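Local coordinates for folylpolyglutamate synthase protein FOLC (Mycobacterium tuberculosis, PDB 2VOS) that probably adds glutamate to dihydropteroate and, in successive steps, to tetrahydrofolate, spending ATP to make dihydrofolate and folylpolyglutamates, at residues 49-53 with 147-153; 60-64 with 160-164. All blocks are in the same frame, centred on the assembly; numbering follows the deposited sequence.

In the fold
From the N terminus, the chain passes helix 23-34 before helix 48-56, which supplies residues 49-53; the loop behind it supplies residues 60-64 just before strand 66-70, which lies inside the mixed sheet of the Mur ligase middle domain. Both meet helix 151-165, or the loop leading into it, which follows helix 117-140. Interaction 1 closes a loop of 93 intervening residues at the N-terminal end of that helix and the residues leading into it, and interaction 2 one of 95 near its end. The two loops cross, since the segments alternate along the chain. Their centres lie about 16 Å apart, and together they fasten helix 48-56 and its following loop along helix 151-165.

Interaction 1. Residues 49-53 with 147-153; sequences RISAL and PAMSKFE
The guanidinium of R49, on helix 48-56, grips the carboxylate of E153 in the first turn of helix 151-165, where E153 also belongs to a capping box with S150. The salt bridge is uneven. NE of R49 sends a nearly straight bond to OE1 of E153 (2.9 Å), which lies almost in the guanidinium plane and is met on its syn lone pair. The two flat groups are turned 44° apart, and the second bond, from R49 NH2 to E153 OE2 at 2.7 Å, is bent to 126° and weak. A bend at chi3 (-43°) swings the end of the arginine across the glutamate, the two side chains crossing at about a right angle. Over one guanidinium face sits the carbonyl oxygen of A148, while CG of P147 approaches NH1 obliquely. NH2 has a further partner in the backbone oxygen of R42, so it is shared between the carboxylate and a backbone carbonyl.

Next to the charged pair the contact turns apolar. The selenomethionine M149 bends at chi3, which carries its methyl end back toward helix 48-56: SE lies 3.7 Å from L53 CD2, and CE comes near CD1 of I50. L53 and M149 cross roughly perpendicularly, and L53 also touches L130 and V131 of helix 117-140. The carboxylate of E153 takes bonds from R49, S150 N and a water, which should favour its charged form. That water accepts from I50 N and donates to OE2. S150 N reaches OE1 from above the carboxylate plane (3.1 Å), and in return S150 OG accepts from E153 N at 3.0 Å, closing the box.

Interaction 2. Residues 60-64 with 160-164; sequences PQRSY and FAAFA
Q61 lays its CB over one face of the F160 ring, a CH-pi contact in which CB stands 3.7 Å from the ring centroid and 22° off the normal. Beyond CB the glutamine turns away: with CG between the backbone N and the carbonyl carbon and a second bend at chi2, its amide leaves helix 151-165, and NE2 bonds to the carbonyl oxygen of V186.

Y64 comes in beside this pair. Its hydroxyl donates to the carbonyl oxygen of F160 (2.7 Å), reaching a lone pair in the carbonyl plane at a C=O...O angle of 110°. The same oxygen accepts the helical bond from A164 N, at a longer 3.3 Å, so the tyrosine is a second donor to a carbonyl already engaged in the helix. The phenol is also packed against the next turn. CB of F163 lies 3.5 Å from Y64 CE2, and the F163 ring directs its edge toward the tyrosine face in an offset edge-to-face pair, with planes at 75° and centroids 5.9 Å apart.

P60 packs on the helix through its ring, with P60 CB 3.7 Å from A164 CB. Its own carbonyl oxygen is gripped twice by S63, through N and OG, which ties the short 3-10 turn together. F163 continues onto I108 and I110 of the mixed sheet. Proline, glutamine and tyrosine thus seat the loop leading into strand 66-70 against a helix of the P-loop-type alpha/beta fold found in Mur ligase middle domains.

Interaction 1. Residues 49-53 with 147-153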
loop_
_atom_site.group_PDB
_atom_site.type_symbol
_atom_site.label_atom_id
_atom_site.label_comp_id
_atom_site.label_asym_id
_atom_site.label_seq_id
_atom_site.Cartn_x
_atom_site.Cartn_y
_atom_site.Cartn_z
ATOM N N ARG A 49 -10.972 19.452 11.596
ATOM C CA ARG A 49 -10.419 20.263 10.522
ATOM C C ARG A 49 -10.836 19.750 9.155
ATOM O O ARG A 49 -11.297 20.530 8.305
ATOM C CB ARG A 49 -8.891 20.310 10.622
ATOM C CG ARG A 49 -8.351 21.231 11.716
ATOM C CD ARG A 49 -6.788 21.269 11.703
ATOM N NE ARG A 49 -6.133 19.960 11.531
ATOM C CZ ARG A 49 -5.660 19.194 12.519
ATOM N NH1 ARG A 49 -5.759 19.566 13.804
ATOM N NH2 ARG A 49 -5.092 18.032 12.231
ATOM N N ILE A 50 -10.633 18.455 8.888
ATOM C CA ILE A 50 -10.922 17.930 7.549
ATOM C C ILE A 50 -12.450 17.989 7.330
ATOM O O ILE A 50 -12.913 18.306 6.239
ATOM C CB ILE A 50 -10.382 16.489 7.386
ATOM C CG1 ILE A 50 -10.565 15.989 5.943
ATOM C CG2 ILE A 50 -11.094 15.515 8.322
ATOM C CD1 ILE A 50 -9.736 16.736 4.962
ATOM N N SER A 51 -13.262 17.707 8.367
ATOM C CA SER A 51 -14.713 17.910 8.219
ATOM C C SER A 51 -15.101 19.349 7.876
ATOM O O SER A 51 -15.940 19.571 7.011
ATOM C CB SER A 51 -15.480 17.493 9.457
ATOM O OG SER A 51 -15.324 16.106 9.658
ATOM N N ALA A 52 -14.524 20.316 8.588
ATOM C CA ALA A 52 -14.788 21.703 8.293
ATOM C C ALA A 52 -14.404 22.046 6.854
ATOM O O ALA A 52 -15.132 22.767 6.169
ATOM C CB ALA A 52 -14.056 22.623 9.294
ATOM N N LEU A 53 -13.215 21.609 6.432
ATOM C CA LEU A 53 -12.758 21.900 5.056
ATOM C C LEU A 53 -13.727 21.310 4.014
ATOM O O LEU A 53 -14.097 21.999 3.028
ATOM C CB LEU A 53 -11.367 21.363 4.840
ATOM C CG LEU A 53 -10.809 21.628 3.411
ATOM C CD1 LEU A 53 -10.857 23.138 3.004
ATOM C CD2 LEU A 53 -9.403 21.043 3.240
ATOM N N PRO A 147 -3.261 24.597 15.779
ATOM C CA PRO A 147 -2.710 23.702 14.735
ATOM C C PRO A 147 -3.155 24.013 13.276
ATOM O O PRO A 147 -4.345 24.245 13.010
ATOM C CB PRO A 147 -3.224 22.311 15.150
ATOM C CG PRO A 147 -4.507 22.604 15.928
ATOM C CD PRO A 147 -4.171 23.886 16.697
ATOM N N ALA A 148 -2.208 24.009 12.345
ATOM C CA ALA A 148 -2.551 24.045 10.922
ATOM C C ALA A 148 -3.100 22.664 10.501
ATOM O O ALA A 148 -3.012 21.686 11.260
ATOM C CB ALA A 148 -1.338 24.390 10.107
HETATM N N MSE A 149 -3.643 22.582 9.298
HETATM C CA MSE A 149 -4.026 21.288 8.722
HETATM C C MSE A 149 -2.747 20.541 8.408
HETATM O O MSE A 149 -1.765 21.167 8.049
HETATM C CB MSE A 149 -4.829 21.488 7.431
HETATM C CG MSE A 149 -6.099 22.270 7.625
HETATM SE SE MSE A 149 -7.356 22.055 6.134
HETATM C CE MSE A 149 -7.817 20.197 6.547
ATOM N N SER A 150 -2.745 19.221 8.528
ATOM C CA SER A 150 -1.562 18.435 8.204
ATOM C C SER A 150 -1.468 18.244 6.710
ATOM O O SER A 150 -2.449 18.441 5.969
ATOM C CB SER A 150 -1.641 17.064 8.832
ATOM O OG SER A 150 -2.674 16.295 8.241
ATOM N N LYS A 151 -0.292 17.847 6.262
ATOM C CA LYS A 151 -0.118 17.542 4.861
ATOM C C LYS A 151 -1.056 16.408 4.398
ATOM O O LYS A 151 -1.655 16.489 3.321
ATOM C CB LYS A 151 1.334 17.159 4.621
ATOM C CG LYS A 151 1.520 16.629 3.232
ATOM C CD LYS A 151 3.004 16.433 2.906
ATOM C CE LYS A 151 3.104 16.140 1.349
ATOM N NZ LYS A 151 4.566 15.854 0.909
ATOM N N PHE A 152 -1.214 15.351 5.203
ATOM C CA PHE A 152 -2.134 14.309 4.827
ATOM C C PHE A 152 -3.590 14.818 4.693
ATOM O O PHE A 152 -4.332 14.448 3.736
ATOM C CB PHE A 152 -2.048 13.063 5.755
ATOM C CG PHE A 152 -2.848 11.879 5.196
ATOM C CD1 PHE A 152 -2.473 11.299 3.968
ATOM C CD2 PHE A 152 -4.002 11.412 5.840
ATOM C CE1 PHE A 152 -3.191 10.234 3.408
ATOM C CE2 PHE A 152 -4.728 10.362 5.296
ATOM C CZ PHE A 152 -4.342 9.763 4.073
ATOM N N GLU A 153 -4.031 15.658 5.625
ATOM C CA GLU A 153 -5.376 16.235 5.509
ATOM C C GLU A 153 -5.564 16.987 4.178
ATOM O O GLU A 153 -6.553 16.809 3.485
ATOM C CB GLU A 153 -5.643 17.151 6.699
ATOM C CG GLU A 153 -5.981 16.353 7.932
ATOM C CD GLU A 153 -6.015 17.219 9.208
ATOM O OE1 GLU A 153 -5.701 18.418 9.159
ATOM O OE2 GLU A 153 -6.363 16.691 10.271
HETATM O O HOH W 1 -9.048 16.720 10.843
#

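Interaction 2. Residues 60-64 with 160-164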
loop_
_atom_site.group_PDB
_atom_site.type_symbol
_atom_site.label_atom_id
_atom_site.label_comp_id
_atom_site.label_asym_id
_atom_site.label_seq_id
_atom_site.Cartn_x
_atom_site.Cartn_y
_atom_site.Cartn_z
ATOM N N PRO A 60 -17.563 17.518 -1.430
ATOM C CA PRO A 60 -17.315 16.746 -2.643
ATOM C C PRO A 60 -17.232 15.237 -2.368
ATOM O O PRO A 60 -17.607 14.393 -3.218
ATOM C CB PRO A 60 -15.977 17.336 -3.140
ATOM C CG PRO A 60 -15.281 17.849 -1.819
ATOM C CD PRO A 60 -16.480 18.488 -1.154
ATOM N N GLN A 61 -16.764 14.877 -1.170
ATOM C CA GLN A 61 -16.479 13.479 -0.836
ATOM C C GLN A 61 -17.774 12.757 -0.577
ATOM O O GLN A 61 -17.787 11.526 -0.475
ATOM C CB GLN A 61 -15.527 13.379 0.378
ATOM C CG GLN A 61 -16.256 13.412 1.767
ATOM C CD GLN A 61 -16.800 14.792 2.197
ATOM O OE1 GLN A 61 -16.710 15.745 1.471
ATOM N NE2 GLN A 61 -17.352 14.874 3.409
ATOM N N ARG A 62 -18.889 13.475 -0.585
ATOM C CA ARG A 62 -20.186 12.794 -0.512
ATOM C C ARG A 62 -20.901 12.720 -1.864
ATOM O O ARG A 62 -22.054 12.248 -1.915
ATOM C CB ARG A 62 -21.097 13.462 0.554
ATOM C CG ARG A 62 -20.453 13.299 1.968
ATOM C CD ARG A 62 -21.394 13.580 3.140
ATOM N NE ARG A 62 -20.612 13.496 4.386
ATOM C CZ ARG A 62 -20.362 12.359 5.036
ATOM N NH1 ARG A 62 -19.622 12.372 6.139
ATOM N NH2 ARG A 62 -20.870 11.219 4.582
ATOM N N SER A 63 -20.228 13.127 -2.962
ATOM C CA SER A 63 -20.943 13.195 -4.261
ATOM C C SER A 63 -20.630 11.968 -5.158
ATOM O O SER A 63 -21.145 11.903 -6.277
ATOM C CB SER A 63 -20.593 14.482 -5.034
ATOM O OG SER A 63 -19.169 14.552 -5.338
ATOM N N TYR A 64 -19.956 10.957 -4.622
ATOM C CA TYR A 64 -19.774 9.694 -5.320
ATOM C C TYR A 64 -19.663 8.707 -4.196
ATOM O O TYR A 64 -19.331 9.064 -3.067
ATOM C CB TYR A 64 -18.459 9.692 -6.158
ATOM C CG TYR A 64 -17.346 10.489 -5.456
ATOM C CD1 TYR A 64 -16.596 9.944 -4.414
ATOM C CD2 TYR A 64 -17.093 11.780 -5.833
ATOM C CE1 TYR A 64 -15.622 10.695 -3.743
ATOM C CE2 TYR A 64 -16.104 12.552 -5.195
ATOM C CZ TYR A 64 -15.411 12.020 -4.159
ATOM O OH TYR A 64 -14.457 12.812 -3.612
ATOM N N PHE A 160 -10.290 14.192 -2.848
ATOM C CA PHE A 160 -11.752 14.252 -2.857
ATOM C C PHE A 160 -12.265 15.334 -3.802
ATOM O O PHE A 160 -13.289 15.117 -4.462
ATOM C CB PHE A 160 -12.349 14.491 -1.441
ATOM C CG PHE A 160 -12.161 13.332 -0.485
ATOM C CD1 PHE A 160 -12.186 12.015 -0.956
ATOM C CD2 PHE A 160 -11.984 13.545 0.877
ATOM C CE1 PHE A 160 -12.004 10.926 -0.113
ATOM C CE2 PHE A 160 -11.852 12.417 1.772
ATOM C CZ PHE A 160 -11.851 11.118 1.259
ATOM N N ALA A 161 -11.598 16.496 -3.815
ATOM C CA ALA A 161 -11.970 17.612 -4.751
ATOM C C ALA A 161 -11.741 17.146 -6.192
ATOM O O ALA A 161 -12.558 17.366 -7.104
ATOM C CB ALA A 161 -11.086 18.833 -4.451
ATOM N N ALA A 162 -10.597 16.514 -6.425
ATOM C CA ALA A 162 -10.257 16.114 -7.784
ATOM C C ALA A 162 -11.274 15.060 -8.252
ATOM O O ALA A 162 -11.625 14.999 -9.456
ATOM C CB ALA A 162 -8.839 15.508 -7.804
ATOM N N PHE A 163 -11.744 14.196 -7.348
ATOM C CA PHE A 163 -12.682 13.161 -7.789
ATOM C C PHE A 163 -13.998 13.812 -8.222
ATOM O O PHE A 163 -14.663 13.313 -9.139
ATOM C CB PHE A 163 -12.971 12.114 -6.681
ATOM C CG PHE A 163 -11.743 11.313 -6.267
ATOM C CD1 PHE A 163 -10.632 11.226 -7.124
ATOM C CD2 PHE A 163 -11.704 10.666 -5.021
ATOM C CE1 PHE A 163 -9.512 10.468 -6.730
ATOM C CE2 PHE A 163 -10.605 9.897 -4.620
ATOM C CZ PHE A 163 -9.506 9.811 -5.461
ATOM N N ALA A 164 -14.401 14.869 -7.516
ATOM C CA ALA A 164 -15.636 15.603 -7.891
ATOM C C ALA A 164 -15.430 16.456 -9.178
ATOM O O ALA A 164 -16.360 16.604 -9.977
ATOM C CB ALA A 164 -16.116 16.483 -6.704
#